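Local coordinates for ferric vibriobactin ABC transporter, periplasmic ferric vibriobactin-binding protein (PDB 3R5T) that binds the iron-loaded siderophore ferric vibriobactin in the periplasm and probably hands it to the ABC transporter for iron uptake by Vibrio cholerae, at residues Pro6-Phe9 / Ser15-Thr18; Val31-Thr36 / Gln128-Ala133. All coordinates share one frame; numbering follows the deposited sequence.

How the interactions relate
Interaction 1 pairs the two strands of the N-terminal hairpin, residues 6-9 and 15-18. Interaction 2 packs helix 31-39 against helix 123-134. Their centres lie about 16 Å apart, on the same side of the centre of the chain, and helix 123-134 is common ground. Arg7 NH1 probably donates a hydrogen bond to Leu132 O at 2.9 Å. The Phe9 ring rests on the same helix, with CD1 3.6 Å from Ala133 CB. Interaction 2 is the one near the ligand: Val31 and Thr32 touch the bound vibriobactin, and the side chain of Val33 is about 13 Å from the iron(III) ion. Interaction 1 lies on the periphery.

Interaction 1: residues Pro6-Phe9 / Ser15-Thr18. With EDO (1,2-ethanediol), chain E.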
loop_
_atom_site.group_PDB
_atom_site.type_symbol
_atom_site.label_atom_id
_atom_site.label_comp_id
_atom_site.label_asym_id
_atom_site.label_seq_id
_atom_site.Cartn_x
_atom_site.Cartn_y
_atom_site.Cartn_z
ATOM N N PRO A 6 -26.028 13.832 8.522
ATOM C CA PRO A 6 -25.341 12.535 8.504
ATOM C C PRO A 6 -25.232 11.927 7.105
ATOM O O PRO A 6 -25.950 12.314 6.188
ATOM C CB PRO A 6 -26.247 11.654 9.374
ATOM C CG PRO A 6 -26.971 12.619 10.266
ATOM C CD PRO A 6 -27.203 13.818 9.412
ATOM N N ARG A 7 -24.320 10.977 6.951
ATOM C CA ARG A 7 -24.243 10.178 5.737
ATOM C C ARG A 7 -23.928 8.732 6.102
ATOM O O ARG A 7 -23.413 8.445 7.193
ATOM C CB ARG A 7 -23.196 10.733 4.769
ATOM C CG ARG A 7 -21.788 10.747 5.327
ATOM C CD ARG A 7 -20.781 11.325 4.335
ATOM N NE ARG A 7 -21.067 12.711 3.976
ATOM C CZ ARG A 7 -20.355 13.419 3.100
ATOM N NH1 ARG A 7 -19.305 12.867 2.487
ATOM N NH2 ARG A 7 -20.692 14.673 2.820
ATOM N N THR A 8 -24.248 7.827 5.190
ATOM C CA THR A 8 -24.032 6.404 5.388
ATOM C C THR A 8 -22.817 5.970 4.598
ATOM O O THR A 8 -22.650 6.345 3.444
ATOM C CB THR A 8 -25.237 5.591 4.906
ATOM O OG1 THR A 8 -26.366 5.880 5.735
ATOM C CG2 THR A 8 -24.936 4.095 4.950
ATOM N N PHE A 9 -21.961 5.195 5.253
ATOM C CA PHE A 9 -20.766 4.637 4.645
ATOM C C PHE A 9 -20.942 3.129 4.510
ATOM O O PHE A 9 -21.312 2.449 5.486
ATOM C CB PHE A 9 -19.539 4.947 5.520
ATOM C CG PHE A 9 -18.244 4.448 4.940
ATOM C CD1 PHE A 9 -17.526 5.233 4.046
ATOM C CD2 PHE A 9 -17.757 3.187 5.273
ATOM C CE1 PHE A 9 -16.326 4.770 3.508
ATOM C CE2 PHE A 9 -16.572 2.720 4.730
ATOM C CZ PHE A 9 -15.857 3.513 3.835
ATOM N N SER A 15 -21.813 -4.345 5.886
ATOM C CA SER A 15 -22.503 -3.524 6.874
ATOM C C SER A 15 -22.439 -2.056 6.481
ATOM O O SER A 15 -21.707 -1.675 5.564
ATOM C CB SER A 15 -21.904 -3.713 8.270
ATOM O OG SER A 15 -20.569 -3.231 8.329
ATOM N N ILE A 16 -23.207 -1.235 7.183
ATOM C CA ILE A 16 -23.154 0.208 6.998
ATOM C C ILE A 16 -22.878 0.921 8.317
ATOM O O ILE A 16 -23.164 0.401 9.400
ATOM C CB ILE A 16 -24.443 0.779 6.352
ATOM C CG1 ILE A 16 -25.669 0.507 7.237
ATOM C CG2 ILE A 16 -24.619 0.209 4.956
ATOM C CD1 ILE A 16 -26.940 1.225 6.753
ATOM N N THR A 17 -22.310 2.114 8.219
ATOM C CA THR A 17 -22.076 2.957 9.382
ATOM C C THR A 17 -22.597 4.341 9.089
ATOM O O THR A 17 -22.253 4.932 8.072
ATOM C CB THR A 17 -20.568 3.064 9.725
ATOM O OG1 THR A 17 -20.082 1.775 10.093
ATOM C CG2 THR A 17 -20.330 4.050 10.863
ATOM N N THR A 18 -23.449 4.856 9.964
ATOM C CA THR A 18 -23.882 6.230 9.827
ATOM C C THR A 18 -22.899 7.150 10.524
ATOM O O THR A 18 -22.588 7.005 11.714
ATOM C CB THR A 18 -25.306 6.433 10.366
ATOM O OG1 THR A 18 -26.200 5.631 9.597
ATOM C CG2 THR A 18 -25.730 7.893 10.265
HETATM C C1 EDO E . -19.491 6.394 0.988
HETATM O O1 EDO E . -20.135 7.065 2.088
HETATM C C2 EDO E . -19.453 4.883 1.233
HETATM O O2 EDO E . -20.753 4.309 1.072
#
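Thr17 O accepts the backbone N-H of Phe9, with Phe9 N 2.8 Å away and an N-H...O angle of 167°. Thr17 N returns the bond to Phe9 O at 2.9 Å. This makes Phe9 and Thr17 a hydrogen-bonded antiparallel pair. Thr8 and Thr18 form the adjoining non-hydrogen-bonded pair on the other face. Thr8 turns its methyl anti to the backbone N, and CG2 slants across the Ile16 side chain, meeting Ile16 CB at 3.6 Å. The methyl of Thr18 reaches the ring of Pro6, where its CG2 is 3.9 Å from Pro6 CB. This face is largely exposed.

The other face is buried. The Phe9 ring swings away from strand 16-19 (chi1 -178°) and packs on Ile114, Val116 and helix 123-134. Thr17 OG1 bonds to Thr113 O, tying the second strand to strand 113-116. Arg7 turns away from its partner strand and forms a salt bridge with Glu137. An ethanediol, probably from the crystallisation liquor, donates from O1 to Thr8 O at 2.9 Å and lays C2 obliquely against Phe9 CD1 at 3.4 Å. The contact is a two-stranded antiparallel beta hairpin, docked beside the edge strand 113-116 of the parallel sheet.

Interaction 2: residues Val31-Thr36 / Gln128-Ala133; sequences VTVTGT and QQLGLA. With MOH (methanol), chain D.
Leu130 reaches from helix 123-134 with CD1 between two side chains of helix 31-39. Its CD1 meets Val33 CG1 at 3.7 Å and Thr36 CG2 at 4.0 Å. Val33 and Thr36 lie three residues apart, so both face Leu130 from the same side of their helix. Each presents the branch that is anti to its backbone N, Val33 CG1 at chi1 173° and the methyl of Thr36. The Val33 side chain meets Leu130 at a slant, whereas that of Thr36 crosses it at about a right angle. All three residues are buried, and the touching atoms are carbons. The contact is small, 114 Å² in all.

Gln129, the residue before Leu130, points another way round the helix and holds a methanol, probably from the crystallisation liquor. The methanol O donates to Gln129 OE1 at 2.7 Å. A weak, bent bond comes back from Gln129 NE2 at 3.1 Å to the same O. Gln121 NE2 also binds Gln129 OE1.

Thr36 also touches Leu126 and Ala127, so Leu126, Ala127 and Leu130 all face helix 31-39, about one turn of helix 123-134. Val33 and Gln129 both rest on Val116. The two helices thus pack together beside strand 113-116, at the edge of the parallel sheet.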
loop_
_atom_site.group_PDB
_atom_site.type_symbol
_atom_site.label_atom_id
_atom_site.label_comp_id
_atom_site.label_asym_id
_atom_site.label_seq_id
_atom_site.Cartn_x
_atom_site.Cartn_y
_atom_site.Cartn_z
ATOM N N VAL A 31 -2.235 0.770 10.438
ATOM C CA VAL A 31 -1.095 1.553 9.987
ATOM C C VAL A 31 -1.079 1.709 8.452
ATOM O O VAL A 31 -0.701 2.762 7.940
ATOM C CB VAL A 31 0.228 0.946 10.551
ATOM C CG1 VAL A 31 0.491 -0.449 9.951
ATOM C CG2 VAL A 31 1.418 1.889 10.325
ATOM N N THR A 32 -1.517 0.689 7.724
ATOM C CA THR A 32 -1.578 0.813 6.257
ATOM C C THR A 32 -2.466 1.968 5.821
ATOM O O THR A 32 -2.122 2.697 4.909
ATOM C CB THR A 32 -2.086 -0.469 5.570
ATOM O OG1 THR A 32 -1.203 -1.541 5.885
ATOM C CG2 THR A 32 -2.117 -0.296 4.051
ATOM N N VAL A 33 -3.603 2.149 6.482
ATOM C CA VAL A 33 -4.562 3.134 6.011
ATOM C C VAL A 33 -4.103 4.541 6.349
ATOM O O VAL A 33 -4.490 5.501 5.685
ATOM C CB VAL A 33 -5.916 2.870 6.632
ATOM C CG1 VAL A 33 -6.899 3.983 6.291
ATOM C CG2 VAL A 33 -6.430 1.524 6.145
ATOM N N THR A 34 -3.272 4.669 7.381
ATOM C CA THR A 34 -2.864 6.002 7.844
ATOM C C THR A 34 -2.142 6.829 6.768
ATOM O O THR A 34 -2.334 8.046 6.662
ATOM C CB THR A 34 -2.051 5.858 9.129
ATOM O OG1 THR A 34 -2.893 5.243 10.101
ATOM C CG2 THR A 34 -1.588 7.202 9.653
ATOM N N GLY A 35 -1.322 6.167 5.960
ATOM C CA GLY A 35 -0.654 6.854 4.873
ATOM C C GLY A 35 -1.618 7.559 3.917
ATOM O O GLY A 35 -1.353 8.673 3.472
ATOM N N THR A 36 -2.749 6.922 3.631
ATOM C CA THR A 36 -3.714 7.508 2.717
ATOM C C THR A 36 -4.537 8.603 3.390
ATOM O O THR A 36 -4.876 9.612 2.754
ATOM C CB THR A 36 -4.546 6.405 2.035
ATOM O OG1 THR A 36 -3.656 5.624 1.221
ATOM C CG2 THR A 36 -5.633 7.008 1.134
ATOM N N GLN A 128 -10.300 7.832 -2.378
ATOM C CA GLN A 128 -11.658 8.220 -2.735
ATOM C C GLN A 128 -12.672 7.702 -1.718
ATOM O O GLN A 128 -13.590 8.422 -1.307
ATOM C CB GLN A 128 -11.996 7.718 -4.134
ATOM C CG GLN A 128 -11.173 8.361 -5.217
ATOM C CD GLN A 128 -11.666 7.995 -6.593
ATOM O OE1 GLN A 128 -10.992 7.278 -7.336
ATOM N NE2 GLN A 128 -12.862 8.469 -6.937
ATOM N N GLN A 129 -12.495 6.449 -1.307
ATOM C CA GLN A 129 -13.401 5.842 -0.357
ATOM C C GLN A 129 -13.357 6.631 0.955
ATOM O O GLN A 129 -14.401 6.950 1.544
ATOM C CB GLN A 129 -12.996 4.394 -0.138
ATOM C CG GLN A 129 -13.872 3.670 0.840
ATOM C CD GLN A 129 -13.610 2.193 0.811
ATOM O OE1 GLN A 129 -12.462 1.753 0.694
ATOM N NE2 GLN A 129 -14.675 1.409 0.925
ATOM N N LEU A 130 -12.151 6.954 1.407
ATOM C CA LEU A 130 -11.967 7.714 2.643
ATOM C C LEU A 130 -12.415 9.162 2.488
ATOM O O LEU A 130 -12.901 9.763 3.450
ATOM C CB LEU A 130 -10.514 7.645 3.107
ATOM C CG LEU A 130 -10.077 6.233 3.494
ATOM C CD1 LEU A 130 -8.570 6.192 3.769
ATOM C CD2 LEU A 130 -10.899 5.700 4.673
ATOM N N GLY A 131 -12.286 9.716 1.278
ATOM C CA GLY A 131 -12.790 11.055 1.004
ATOM C C GLY A 131 -14.281 11.123 1.260
ATOM O O GLY A 131 -14.775 12.086 1.843
ATOM N N LEU A 132 -15.008 10.100 0.822
ATOM C CA LEU A 132 -16.459 10.051 1.018
ATOM C C LEU A 132 -16.840 9.877 2.492
ATOM O O LEU A 132 -17.885 10.360 2.917
ATOM C CB LEU A 132 -17.087 8.952 0.143
ATOM C CG LEU A 132 -16.953 9.204 -1.364
ATOM C CD1 LEU A 132 -17.068 7.913 -2.183
ATOM C CD2 LEU A 132 -17.992 10.213 -1.830
ATOM N N ALA A 133 -15.990 9.219 3.275
ATOM C CA ALA A 133 -16.265 9.054 4.694
ATOM C C ALA A 133 -15.997 10.335 5.485
ATOM O O ALA A 133 -16.584 10.553 6.544
ATOM C CB ALA A 133 -15.443 7.890 5.286
HETATM C C MOH D . -13.719 -1.945 1.023
HETATM O O MOH D . -12.702 -0.947 1.006
#